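L-threonine-O-3-phosphate decarboxylase (Porphyromonas gingivalis, PDB 3FKD) probably uses pyridoxal 5'-phosphate as cofactor to remove the carboxyl group of L-threonine O-3-phosphate. Local coordinates at residues E16-S21 and N301-R305; T54-L59 and A236-L240; Q82-F87 and R218-S223. All blocks are in the same frame, centred on the assembly; numbering follows the deposited sequence.

Interaction 1 of 3, residues E16-S21 and N301-R305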
ATOM      1  N   GLU A  16      24.540  10.850  10.398  1.00 49.71           N
ATOM      2  CA  GLU A  16      25.991  10.701  10.578  1.00 51.35           C
ATOM      3  C   GLU A  16      26.631   9.687   9.580  1.00 49.88           C
ATOM      4  O   GLU A  16      27.804   9.805   9.218  1.00 48.57           O
ATOM      5  CB  GLU A  16      26.314  10.365  12.044  1.00 49.94           C
ATOM      6  CG  GLU A  16      27.796  10.431  12.415  1.00 51.69           C
ATOM      7  CD  GLU A  16      28.400  11.848  12.381  1.00 55.52           C
ATOM      8  OE1 GLU A  16      27.689  12.831  12.067  1.00 60.49           O
ATOM      9  OE2 GLU A  16      29.605  11.978  12.682  1.00 54.03           O
ATOM     10  N   ILE A  17      25.852   8.700   9.137  1.00 48.19           N
ATOM     11  CA  ILE A  17      26.244   7.870   7.998  1.00 43.15           C
ATOM     12  C   ILE A  17      25.875   8.532   6.656  1.00 40.98           C
ATOM     13  O   ILE A  17      24.751   9.007   6.474  1.00 41.86           O
ATOM     14  CB  ILE A  17      25.583   6.488   8.050  1.00 42.61           C
ATOM     15  CG1 ILE A  17      26.228   5.623   9.144  1.00 44.20           C
ATOM     16  CG2 ILE A  17      25.687   5.795   6.681  1.00 39.14           C
ATOM     17  CD1 ILE A  17      25.565   4.214   9.306  1.00 44.96           C
ATOM     18  N   VAL A  18      26.827   8.557   5.721  1.00 37.28           N
ATOM     19  CA  VAL A  18      26.610   9.123   4.388  1.00 33.81           C
ATOM     20  C   VAL A  18      26.168   8.043   3.396  1.00 32.07           C
ATOM     21  O   VAL A  18      26.857   7.013   3.240  1.00 32.19           O
ATOM     22  CB  VAL A  18      27.890   9.799   3.877  1.00 31.76           C
ATOM     23  CG1 VAL A  18      27.671  10.448   2.483  1.00 29.09           C
ATOM     24  CG2 VAL A  18      28.378  10.821   4.912  1.00 32.95           C
ATOM     25  N   ASN A  19      25.029   8.268   2.738  1.00 27.28           N
ATOM     26  CA  ASN A  19      24.405   7.209   1.962  1.00 25.54           C
ATOM     27  C   ASN A  19      24.634   7.318   0.465  1.00 25.62           C
ATOM     28  O   ASN A  19      24.209   8.282  -0.154  1.00 24.12           O
ATOM     29  CB  ASN A  19      22.918   7.141   2.248  1.00 24.91           C
ATOM     30  CG  ASN A  19      22.333   5.794   1.899  1.00 24.92           C
ATOM     31  OD1 ASN A  19      22.968   4.978   1.241  1.00 24.74           O
ATOM     32  ND2 ASN A  19      21.126   5.553   2.345  1.00 23.53           N
ATOM     33  N   PHE A  20      25.317   6.313  -0.097  1.00 24.92           N
ATOM     34  CA  PHE A  20      25.685   6.258  -1.516  1.00 23.62           C
ATOM     35  C   PHE A  20      24.854   5.136  -2.185  1.00 22.77           C
ATOM     36  O   PHE A  20      24.931   4.913  -3.387  1.00 22.85           O
ATOM     37  CB  PHE A  20      27.221   6.002  -1.712  1.00 25.55           C
ATOM     38  CG  PHE A  20      28.121   7.138  -1.258  1.00 24.81           C
ATOM     39  CD1 PHE A  20      28.566   8.098  -2.159  1.00 25.15           C
ATOM     40  CD2 PHE A  20      28.525   7.238   0.055  1.00 24.72           C
ATOM     41  CE1 PHE A  20      29.361   9.167  -1.745  1.00 25.69           C
ATOM     42  CE2 PHE A  20      29.324   8.286   0.459  1.00 26.91           C
ATOM     43  CZ  PHE A  20      29.733   9.260  -0.436  1.00 25.59           C
ATOM     44  N   SER A  21      24.036   4.447  -1.403  1.00 23.52           N
ATOM     45  CA  SER A  21      23.340   3.241  -1.868  1.00 22.67           C
ATOM     46  C   SER A  21      21.901   3.419  -2.413  1.00 22.63           C
ATOM     47  O   SER A  21      21.300   2.450  -2.859  1.00 22.20           O
ATOM     48  CB  SER A  21      23.291   2.249  -0.730  1.00 22.40           C
ATOM     49  OG  SER A  21      22.197   2.547   0.108  1.00 22.90           O
ATOM     50  N   ASN A 301      31.999   4.673   7.659  1.00 31.78           N
ATOM     51  CA  ASN A 301      30.648   5.201   7.888  1.00 30.98           C
ATOM     52  C   ASN A 301      29.890   5.586   6.633  1.00 31.25           C
ATOM     53  O   ASN A 301      29.053   6.485   6.660  1.00 31.68           O
ATOM     54  CB  ASN A 301      30.733   6.447   8.745  1.00 33.04           C
ATOM     55  CG  ASN A 301      31.301   6.165  10.113  1.00 38.40           C
ATOM     56  OD1 ASN A 301      30.698   5.398  10.904  1.00 37.10           O
ATOM     57  ND2 ASN A 301      32.474   6.779  10.420  1.00 32.13           N
HETATM   58  N   MSE A 302      30.196   4.909   5.535  1.00 30.78           N
HETATM   59  CA  MSE A 302      29.574   5.187   4.260  1.00 29.34           C
HETATM   60  C   MSE A 302      28.827   3.977   3.754  1.00 28.72           C
HETATM   61  O   MSE A 302      29.382   2.878   3.687  1.00 30.32           O
HETATM   62  CB  MSE A 302      30.628   5.587   3.244  1.00 29.68           C
HETATM   63  CG  MSE A 302      31.061   7.018   3.383  1.00 32.48           C
HETATM   64 SE   MSE A 302      32.670   7.435   2.353  1.00 54.48          SE
HETATM   65  CE  MSE A 302      33.942   7.713   3.830  1.00 39.27           C
ATOM     66  N   LEU A 303      27.581   4.181   3.357  1.00 25.96           N
ATOM     67  CA  LEU A 303      26.825   3.083   2.788  1.00 26.42           C
ATOM     68  C   LEU A 303      26.844   3.054   1.261  1.00 24.70           C
ATOM     69  O   LEU A 303      26.685   4.064   0.614  1.00 23.44           O
ATOM     70  CB  LEU A 303      25.380   3.009   3.346  1.00 25.37           C
ATOM     71  CG  LEU A 303      24.663   1.683   3.021  1.00 27.93           C
ATOM     72  CD1 LEU A 303      25.322   0.518   3.739  1.00 29.98           C
ATOM     73  CD2 LEU A 303      23.181   1.704   3.380  1.00 30.30           C
ATOM     74  N   ILE A 304      27.029   1.862   0.703  1.00 25.73           N
ATOM     75  CA  ILE A 304      27.011   1.659  -0.741  1.00 25.20           C
ATOM     76  C   ILE A 304      26.043   0.524  -1.053  1.00 24.84           C
ATOM     77  O   ILE A 304      25.762  -0.282  -0.182  1.00 27.06           O
ATOM     78  CB  ILE A 304      28.419   1.302  -1.285  1.00 22.75           C
ATOM     79  CG1 ILE A 304      28.824  -0.105  -0.864  1.00 26.23           C
ATOM     80  CG2 ILE A 304      29.414   2.237  -0.736  1.00 24.17           C
ATOM     81  CD1 ILE A 304      30.088  -0.543  -1.437  1.00 29.50           C
ATOM     82  N   ARG A 305      25.544   0.466  -2.287  1.00 23.35           N
ATOM     83  CA  ARG A 305      24.738  -0.654  -2.757  1.00 22.98           C
ATOM     84  C   ARG A 305      25.544  -1.803  -3.414  1.00 22.08           C
ATOM     85  O   ARG A 305      26.010  -1.701  -4.544  1.00 20.37           O
ATOM     86  CB  ARG A 305      23.656  -0.135  -3.713  1.00 23.47           C
ATOM     87  CG  ARG A 305      22.825  -1.191  -4.408  1.00 23.20           C
ATOM     88  CD  ARG A 305      21.814  -1.878  -3.494  1.00 24.52           C
ATOM     89  NE  ARG A 305      20.552  -2.186  -4.201  1.00 25.64           N
ATOM     90  CZ  ARG A 305      20.306  -3.358  -4.781  1.00 26.39           C
ATOM     91  NH1 ARG A 305      21.213  -4.330  -4.727  1.00 26.54           N
ATOM     92  NH2 ARG A 305      19.166  -3.565  -5.412  1.00 25.21           N
TER
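Phe20 and Met302 carry the same first torsion. In each, CG stands beside the backbone N and opposite the carbonyl carbon (chi1 -67° and -80°), which lays the two side chains next to each other with their ends pointing the same way. The ring of Phe20 brings CE2 to 3.6 Å from CG of Met302. The selenium of this selenomethionine stays 5.0 Å from the centre of the Phe20 ring and approaches it obliquely, a Met-aromatic contact. Phe331 of helix 325-339 also meets both side chains.

Between the backbones run three hydrogen bonds of a short parallel pairing. Val18 N gives to Asn301 O at 3.2 Å. Leu303 N gives to Val18 O at 2.9 Å, fairly straight at the hydrogen (161°). Phe20 N gives to Leu303 O at 2.7 Å, and the same oxygen lies in the plane of the Phe20 ring, at its edge. Val18 pairs with Met302 and Asn19 with Leu303.

This pairing makes residues 18-19 an outermost strand, within this chain, of the mixed five-stranded sheet. The start of the modelled chain is thereby joined to its C-terminal part, as the N-terminal segment joins the small domain in related aminotransferases.

On the face opposite Val18 and Met302, Asn19 and Leu303 lie side by side. Asn19 OD1 accepts twice from Ser21. The bond from Ser21 N closes an Asx turn. The bond from Ser21 OG, 2.8 Å to Asn19 OD1, lies in the carbonyl plane on a lone pair. Together the two bonds should restrain rotation of the Asn19 carboxamide. Leu303 CD2 packs 3.5 Å from Ser21 OG. Beyond the turn, Ser21 O is gripped by Arg319 of strand 317-321.

Interaction 2 of 3, residues T54-L59 and A236-L240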
ATOM      1  N   THR A  54      -9.349  13.209  -6.191  1.00 24.95           N
ATOM      2  CA  THR A  54      -8.958  14.588  -6.329  1.00 25.09           C
ATOM      3  C   THR A  54      -7.504  14.688  -6.800  1.00 27.82           C
ATOM      4  O   THR A  54      -7.175  15.516  -7.677  1.00 26.83           O
ATOM      5  CB  THR A  54      -9.174  15.393  -5.009  1.00 27.46           C
ATOM      6  OG1 THR A  54     -10.563  15.422  -4.707  1.00 28.98           O
ATOM      7  CG2 THR A  54      -8.764  16.803  -5.175  1.00 23.44           C
ATOM      8  N   LEU A  55      -6.630  13.849  -6.228  1.00 25.96           N
ATOM      9  CA  LEU A  55      -5.259  13.790  -6.707  1.00 25.06           C
ATOM     10  C   LEU A  55      -5.233  13.380  -8.169  1.00 25.13           C
ATOM     11  O   LEU A  55      -4.569  14.021  -8.982  1.00 26.17           O
ATOM     12  CB  LEU A  55      -4.387  12.860  -5.868  1.00 23.67           C
ATOM     13  CG  LEU A  55      -2.881  12.817  -6.154  1.00 20.46           C
ATOM     14  CD1 LEU A  55      -2.317  14.243  -6.276  1.00 21.77           C
ATOM     15  CD2 LEU A  55      -2.170  12.065  -5.082  1.00 17.32           C
ATOM     16  N   ARG A  56      -5.982  12.333  -8.497  1.00 26.90           N
ATOM     17  CA  ARG A  56      -6.065  11.846  -9.867  1.00 27.10           C
ATOM     18  C   ARG A  56      -6.437  12.974 -10.803  1.00 27.91           C
ATOM     19  O   ARG A  56      -5.770  13.206 -11.815  1.00 27.62           O
ATOM     20  CB  ARG A  56      -7.090  10.717  -9.988  1.00 27.80           C
ATOM     21  CG  ARG A  56      -7.091  10.041 -11.349  1.00 28.69           C
ATOM     22  CD  ARG A  56      -8.237   9.072 -11.463  1.00 29.35           C
ATOM     23  NE  ARG A  56      -9.527   9.754 -11.544  1.00 31.33           N
ATOM     24  CZ  ARG A  56     -10.524   9.586 -10.676  1.00 33.76           C
ATOM     25  NH1 ARG A  56     -10.393   8.755  -9.651  1.00 31.93           N
ATOM     26  NH2 ARG A  56     -11.665  10.237 -10.832  1.00 33.73           N
ATOM     27  N   GLN A  57      -7.503  13.678 -10.455  1.00 27.85           N
ATOM     28  CA  GLN A  57      -7.954  14.824 -11.232  1.00 30.12           C
ATOM     29  C   GLN A  57      -6.831  15.863 -11.442  1.00 29.60           C
ATOM     30  O   GLN A  57      -6.551  16.242 -12.574  1.00 32.12           O
ATOM     31  CB  GLN A  57      -9.209  15.418 -10.588  1.00 33.47           C
ATOM     32  CG  GLN A  57      -9.687  16.747 -11.127  1.00 38.01           C
ATOM     33  CD  GLN A  57     -10.174  16.664 -12.559  1.00 46.27           C
ATOM     34  OE1 GLN A  57      -9.383  16.754 -13.519  1.00 45.90           O
ATOM     35  NE2 GLN A  57     -11.494  16.514 -12.718  1.00 49.12           N
HETATM   36  N   MSE A  58      -6.165  16.302 -10.380  1.00 28.36           N
HETATM   37  CA  MSE A  58      -5.091  17.294 -10.539  1.00 29.13           C
HETATM   38  C   MSE A  58      -3.844  16.786 -11.298  1.00 29.28           C
HETATM   39  O   MSE A  58      -3.081  17.586 -11.846  1.00 30.27           O
HETATM   40  CB  MSE A  58      -4.627  17.837  -9.197  1.00 28.83           C
HETATM   41  CG  MSE A  58      -5.730  18.270  -8.234  1.00 29.39           C
HETATM   42 SE   MSE A  58      -4.796  18.516  -6.535  1.00 56.90          SE
HETATM   43  CE  MSE A  58      -6.214  18.279  -5.257  1.00 32.32           C
ATOM     44  N   LEU A  59      -3.605  15.477 -11.298  1.00 26.84           N
ATOM     45  CA  LEU A  59      -2.508  14.935 -12.065  1.00 25.81           C
ATOM     46  C   LEU A  59      -2.873  15.010 -13.537  1.00 26.62           C
ATOM     47  O   LEU A  59      -2.107  15.479 -14.355  1.00 26.31           O
ATOM     48  CB  LEU A  59      -2.229  13.487 -11.648  1.00 26.12           C
ATOM     49  CG  LEU A  59      -1.502  13.265 -10.314  1.00 24.31           C
ATOM     50  CD1 LEU A  59      -1.469  11.793  -9.907  1.00 19.77           C
ATOM     51  CD2 LEU A  59      -0.088  13.868 -10.365  1.00 21.91           C
ATOM     52  N   ALA A 236       1.681  14.646  -2.075  1.00 21.06           N
ATOM     53  CA  ALA A 236       1.641  14.785  -3.529  1.00 21.34           C
ATOM     54  C   ALA A 236       0.940  16.057  -3.998  1.00 21.21           C
ATOM     55  O   ALA A 236       1.437  16.731  -4.907  1.00 22.21           O
ATOM     56  CB  ALA A 236       1.018  13.539  -4.197  1.00 17.61           C
ATOM     57  N   LYS A 237      -0.211  16.353  -3.401  1.00 20.54           N
ATOM     58  CA  LYS A 237      -0.962  17.573  -3.696  1.00 23.40           C
ATOM     59  C   LYS A 237      -0.100  18.828  -3.522  1.00 24.15           C
ATOM     60  O   LYS A 237      -0.124  19.738  -4.349  1.00 26.37           O
ATOM     61  CB  LYS A 237      -2.200  17.660  -2.791  1.00 24.28           C
ATOM     62  CG  LYS A 237      -3.434  17.095  -3.424  1.00 23.35           C
ATOM     63  CD  LYS A 237      -4.526  16.854  -2.406  1.00 27.63           C
ATOM     64  CE  LYS A 237      -5.708  16.080  -3.026  1.00 26.76           C
ATOM     65  NZ  LYS A 237      -6.735  15.696  -2.047  1.00 30.75           N
ATOM     66  N   PHE A 238       0.665  18.857  -2.435  1.00 24.59           N
ATOM     67  CA  PHE A 238       1.619  19.926  -2.147  1.00 24.35           C
ATOM     68  C   PHE A 238       2.764  20.045  -3.187  1.00 24.02           C
ATOM     69  O   PHE A 238       3.029  21.124  -3.713  1.00 21.71           O
ATOM     70  CB  PHE A 238       2.191  19.746  -0.739  1.00 23.28           C
ATOM     71  CG  PHE A 238       2.847  20.978  -0.209  1.00 24.96           C
ATOM     72  CD1 PHE A 238       4.219  21.074  -0.147  1.00 25.18           C
ATOM     73  CD2 PHE A 238       2.096  22.050   0.209  1.00 23.98           C
ATOM     74  CE1 PHE A 238       4.821  22.211   0.344  1.00 25.70           C
ATOM     75  CE2 PHE A 238       2.699  23.182   0.683  1.00 25.02           C
ATOM     76  CZ  PHE A 238       4.054  23.262   0.753  1.00 26.26           C
ATOM     77  N   ILE A 239       3.435  18.935  -3.478  1.00 23.58           N
ATOM     78  CA  ILE A 239       4.445  18.940  -4.543  1.00 23.92           C
ATOM     79  C   ILE A 239       3.890  19.480  -5.886  1.00 23.86           C
ATOM     80  O   ILE A 239       4.552  20.290  -6.556  1.00 22.24           O
ATOM     81  CB  ILE A 239       5.085  17.549  -4.721  1.00 21.49           C
ATOM     82  CG1 ILE A 239       5.931  17.216  -3.476  1.00 22.56           C
ATOM     83  CG2 ILE A 239       5.875  17.459  -6.060  1.00 18.00           C
ATOM     84  CD1 ILE A 239       6.078  15.702  -3.166  1.00 18.32           C
ATOM     85  N   LEU A 240       2.691  19.034  -6.265  1.00 21.78           N
ATOM     86  CA  LEU A 240       2.066  19.474  -7.510  1.00 23.32           C
ATOM     87  C   LEU A 240       1.781  20.975  -7.588  1.00 24.45           C
ATOM     88  O   LEU A 240       1.870  21.552  -8.661  1.00 24.59           O
ATOM     89  CB  LEU A 240       0.767  18.726  -7.776  1.00 24.20           C
ATOM     90  CG  LEU A 240       0.975  17.356  -8.390  1.00 25.48           C
ATOM     91  CD1 LEU A 240      -0.366  16.647  -8.551  1.00 23.68           C
ATOM     92  CD2 LEU A 240       1.662  17.546  -9.704  1.00 23.82           C
TER
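Leu240 reaches toward helix 53-62, where it meets Leu55, Met58 and Leu59. Its CB points toward that helix and is set one turn along from Ala236. CG comes next, 4.1 Å from CD2 of Leu59. The chain then forks. Its CD1 branch touches both leucines, close against Leu59 CD2 and 3.8 Å from CD1 of Leu55. The same methyl reaches the neighbourhood of Met58 CB. The CD2 branch meets Leu59 alone, again through the CD2 methyl of that residue, and the two side chains cross at about a right angle.

One turn earlier, Ala236 CB faces Leu55 and lies 3.6 Å from its CD2. Leu55 has CG opposite its backbone N (chi1 -173°), and this swings its methyls toward Ala236 and Leu240.

Lys237 flanks the leucines. Its extended chain passes Met58, a selenomethionine, with CG 3.7 Å from SE. The chain ends by Thr54, with NZ 3.8 Å from CB. Thr54 OG1 is held by Glu49.

The short axes run nearly parallel, 21° apart, and come no closer than 10.6 Å. Branched and long side chains bridge this spacing. Leu59 also touches Ile70 and Val72, while Ala236 meets Phe195. Helix 53-62 thus lies against strand 70-73, an outermost strand of the seven-stranded sheet within this chain, and helix 230-241 packs beside it.

No hydrogen bond or salt bridge crosses between the segments. The pair therefore holds by the fit and burial of its apolar groups, with the aliphatic part of Lys237 serving as one of them.

Interaction 3 of 3, residues Q82-F87 and R218-S223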
ATOM      1  N   GLN A  82       0.307  -4.384 -10.092  1.00 21.85           N
ATOM      2  CA  GLN A  82      -1.052  -4.316 -10.572  1.00 23.32           C
ATOM      3  C   GLN A  82      -1.136  -4.507 -12.093  1.00 24.17           C
ATOM      4  O   GLN A  82      -2.147  -5.002 -12.603  1.00 25.00           O
ATOM      5  CB  GLN A  82      -1.747  -3.025 -10.146  1.00 24.04           C
ATOM      6  CG  GLN A  82      -3.211  -3.255  -9.732  1.00 23.61           C
ATOM      7  CD  GLN A  82      -4.046  -1.988  -9.739  1.00 26.00           C
ATOM      8  OE1 GLN A  82      -3.736  -1.011  -9.055  1.00 26.71           O
ATOM      9  NE2 GLN A  82      -5.114  -1.999 -10.513  1.00 27.84           N
ATOM     10  N   ILE A  83      -0.093  -4.080 -12.809  1.00 23.32           N
ATOM     11  CA  ILE A  83      -0.032  -4.204 -14.274  1.00 23.02           C
ATOM     12  C   ILE A  83       0.210  -5.670 -14.685  1.00 22.78           C
ATOM     13  O   ILE A  83      -0.499  -6.211 -15.530  1.00 23.98           O
ATOM     14  CB  ILE A  83       1.096  -3.309 -14.864  1.00 22.97           C
ATOM     15  CG1 ILE A  83       0.761  -1.807 -14.741  1.00 21.85           C
ATOM     16  CG2 ILE A  83       1.403  -3.680 -16.312  1.00 23.04           C
ATOM     17  CD1 ILE A  83       1.855  -0.916 -15.341  1.00 19.31           C
ATOM     18  N   ALA A  84       1.223  -6.283 -14.081  1.00 22.22           N
ATOM     19  CA  ALA A  84       1.490  -7.716 -14.173  1.00 23.25           C
ATOM     20  C   ALA A  84       0.232  -8.519 -13.932  1.00 25.38           C
ATOM     21  O   ALA A  84      -0.098  -9.372 -14.749  1.00 25.50           O
ATOM     22  CB  ALA A  84       2.538  -8.125 -13.179  1.00 23.57           C
ATOM     23  N   GLN A  85      -0.469  -8.221 -12.830  1.00 24.33           N
ATOM     24  CA  GLN A  85      -1.734  -8.877 -12.476  1.00 24.22           C
ATOM     25  C   GLN A  85      -2.778  -8.827 -13.586  1.00 25.55           C
ATOM     26  O   GLN A  85      -3.303  -9.896 -14.029  1.00 25.55           O
ATOM     27  CB  GLN A  85      -2.318  -8.340 -11.161  1.00 23.68           C
ATOM     28  CG  GLN A  85      -3.319  -9.275 -10.504  1.00 25.93           C
ATOM     29  CD  GLN A  85      -3.997  -8.690  -9.256  1.00 28.09           C
ATOM     30  OE1 GLN A  85      -3.743  -7.549  -8.867  1.00 30.06           O
ATOM     31  NE2 GLN A  85      -4.876  -9.469  -8.643  1.00 26.14           N
ATOM     32  N   ALA A  86      -3.079  -7.612 -14.040  1.00 23.40           N
ATOM     33  CA  ALA A  86      -4.086  -7.412 -15.080  1.00 25.05           C
ATOM     34  C   ALA A  86      -3.795  -8.237 -16.361  1.00 29.17           C
ATOM     35  O   ALA A  86      -4.684  -8.424 -17.190  1.00 28.85           O
ATOM     36  CB  ALA A  86      -4.226  -5.937 -15.416  1.00 25.52           C
ATOM     37  N   PHE A  87      -2.548  -8.701 -16.528  1.00 28.52           N
ATOM     38  CA  PHE A  87      -2.147  -9.395 -17.750  1.00 28.13           C
ATOM     39  C   PHE A  87      -1.406 -10.717 -17.490  1.00 29.58           C
ATOM     40  O   PHE A  87      -0.439 -11.048 -18.201  1.00 30.47           O
ATOM     41  CB  PHE A  87      -1.357  -8.440 -18.668  1.00 28.50           C
ATOM     42  CG  PHE A  87      -2.178  -7.276 -19.146  1.00 28.23           C
ATOM     43  CD1 PHE A  87      -2.332  -6.158 -18.362  1.00 25.14           C
ATOM     44  CD2 PHE A  87      -2.862  -7.341 -20.348  1.00 29.57           C
ATOM     45  CE1 PHE A  87      -3.122  -5.121 -18.776  1.00 26.90           C
ATOM     46  CE2 PHE A  87      -3.664  -6.297 -20.761  1.00 29.05           C
ATOM     47  CZ  PHE A  87      -3.783  -5.184 -19.979  1.00 27.98           C
ATOM     48  N   ARG A 218      -8.347  -2.613 -18.028  1.00 31.65           N
ATOM     49  CA  ARG A 218      -7.877  -3.921 -17.632  1.00 29.60           C
ATOM     50  C   ARG A 218      -7.188  -3.807 -16.280  1.00 29.49           C
ATOM     51  O   ARG A 218      -7.311  -4.695 -15.445  1.00 28.81           O
ATOM     52  CB  ARG A 218      -6.950  -4.556 -18.650  1.00 27.96           C
ATOM     53  CG  ARG A 218      -7.644  -5.037 -19.891  1.00 30.66           C
ATOM     54  CD  ARG A 218      -8.435  -6.344 -19.693  1.00 32.12           C
ATOM     55  NE  ARG A 218      -7.633  -7.525 -19.355  1.00 30.55           N
ATOM     56  CZ  ARG A 218      -6.850  -8.199 -20.202  1.00 32.93           C
ATOM     57  NH1 ARG A 218      -6.733  -7.826 -21.468  1.00 34.51           N
ATOM     58  NH2 ARG A 218      -6.181  -9.262 -19.781  1.00 31.36           N
ATOM     59  N   VAL A 219      -6.465  -2.725 -16.027  1.00 29.73           N
ATOM     60  CA  VAL A 219      -5.798  -2.679 -14.727  1.00 29.21           C
ATOM     61  C   VAL A 219      -6.711  -2.259 -13.588  1.00 27.64           C
ATOM     62  O   VAL A 219      -6.560  -2.747 -12.478  1.00 26.68           O
ATOM     63  CB  VAL A 219      -4.359  -2.016 -14.742  1.00 29.03           C
ATOM     64  CG1 VAL A 219      -4.142  -1.197 -15.974  1.00 29.48           C
ATOM     65  CG2 VAL A 219      -4.070  -1.234 -13.461  1.00 27.40           C
ATOM     66  N   ALA A 220      -7.722  -1.451 -13.896  1.00 30.41           N
ATOM     67  CA  ALA A 220      -8.646  -0.925 -12.881  1.00 30.15           C
ATOM     68  C   ALA A 220      -9.463  -2.063 -12.272  1.00 29.09           C
ATOM     69  O   ALA A 220      -9.932  -1.996 -11.128  1.00 26.18           O
ATOM     70  CB  ALA A 220      -9.544   0.119 -13.466  1.00 27.79           C
ATOM     71  N   ALA A 221      -9.570  -3.146 -13.023  1.00 29.93           N
ATOM     72  CA  ALA A 221     -10.390  -4.261 -12.599  1.00 27.92           C
ATOM     73  C   ALA A 221      -9.833  -4.940 -11.338  1.00 26.44           C
ATOM     74  O   ALA A 221     -10.534  -5.694 -10.654  1.00 28.41           O
ATOM     75  CB  ALA A 221     -10.562  -5.230 -13.738  1.00 26.34           C
ATOM     76  N   PHE A 222      -8.593  -4.636 -11.008  1.00 25.77           N
ATOM     77  CA  PHE A 222      -7.989  -5.129  -9.767  1.00 26.09           C
ATOM     78  C   PHE A 222      -7.628  -4.049  -8.738  1.00 26.91           C
ATOM     79  O   PHE A 222      -6.794  -4.314  -7.869  1.00 25.94           O
ATOM     80  CB  PHE A 222      -6.730  -5.934 -10.083  1.00 26.77           C
ATOM     81  CG  PHE A 222      -6.986  -7.120 -10.946  1.00 26.21           C
ATOM     82  CD1 PHE A 222      -7.255  -8.360 -10.376  1.00 26.10           C
ATOM     83  CD2 PHE A 222      -6.980  -6.999 -12.337  1.00 26.52           C
ATOM     84  CE1 PHE A 222      -7.490  -9.473 -11.171  1.00 24.10           C
ATOM     85  CE2 PHE A 222      -7.229  -8.114 -13.152  1.00 27.40           C
ATOM     86  CZ  PHE A 222      -7.484  -9.353 -12.562  1.00 24.66           C
ATOM     87  N   SER A 223      -8.242  -2.855  -8.839  1.00 25.60           N
ATOM     88  CA  SER A 223      -8.014  -1.778  -7.875  1.00 24.33           C
ATOM     89  C   SER A 223      -8.778  -2.062  -6.601  1.00 22.02           C
ATOM     90  O   SER A 223      -9.925  -2.509  -6.640  1.00 21.13           O
ATOM     91  CB  SER A 223      -8.430  -0.386  -8.418  1.00 24.50           C
ATOM     92  OG  SER A 223      -7.704   0.006  -9.582  1.00 26.11           O
TER
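Gln85 CG lies over one face of the Phe222 ring, 4.2 Å from its centre, a CH-pi contact displaced toward the rim; the amide plane is tilted 38° from the ring. Ala86 CA approaches the ring obliquely, with 3.8 Å to Phe222 CE2. The Arg218 guanidinium has CE2 of Phe87 above one of its faces, 3.5 Å from NH1 of Arg218. Ring and guanidinium are not stacked flat, since their planes stand 43° apart. Ile83 O lies at the edge of the Phe87 ring, in its plane.

Arg218 gets to this place by bending at chi2 and chi3. Its chain runs from Phe87 CZ, 3.5 Å from Arg218 CB, to the CE2 side of the ring. Between the two aromatic contacts the helices come close: Ala86 CB is 4.0 Å from Val219 CB, and the small alanine permits this.

Gln82 closes the other end. Its NE2 makes two weak hydrogen bonds, one to Val219 O with a poor angle of 121° and one to Ser223 OG at 3.4 Å. Val219 O also accepts from Phe222 N. A type I beta turn from Ala220 to Ser223 places Ser223 within reach of Gln82.

The amide of Gln85 also serves the subunit interface: NE2 is hydrogen-bonded to Tyr109 OH of the second subunit. Phe222 packs on Met108 of that subunit.

Helices 75-86 and 213-220 flank a mixed seven-stranded sheet of order 1-7-6-5-4-2-3 with strand 207-210 antiparallel to its neighbours. That is the large domain of the fold type I, aspartate aminotransferase-like, pyridoxal phosphate enzymes, here at its dimer contact.

Overall arrangement
Each contact is partly buried and lies about 20 Å from the chain centre. Interactions 1 and 3 sit on opposite sides of it, with their centres 37 Å apart. Interaction 1 is the sheet-edge contact, held by backbone hydrogen bonds within the five-stranded sheet. Interactions 2 and 3 join helices around the seven-stranded sheet, and both reach strand 70-73. Their nearest atoms are about 9 Å apart, and helices 213-220 and 230-241 are successive. Interaction 2 is apolar between its segments. Interaction 3 mixes aromatic, amide and guanidinium groups and alone touches the second subunit. Along the chain, interaction 3 is nested in the loop closed by interaction 2, and that in interaction 1.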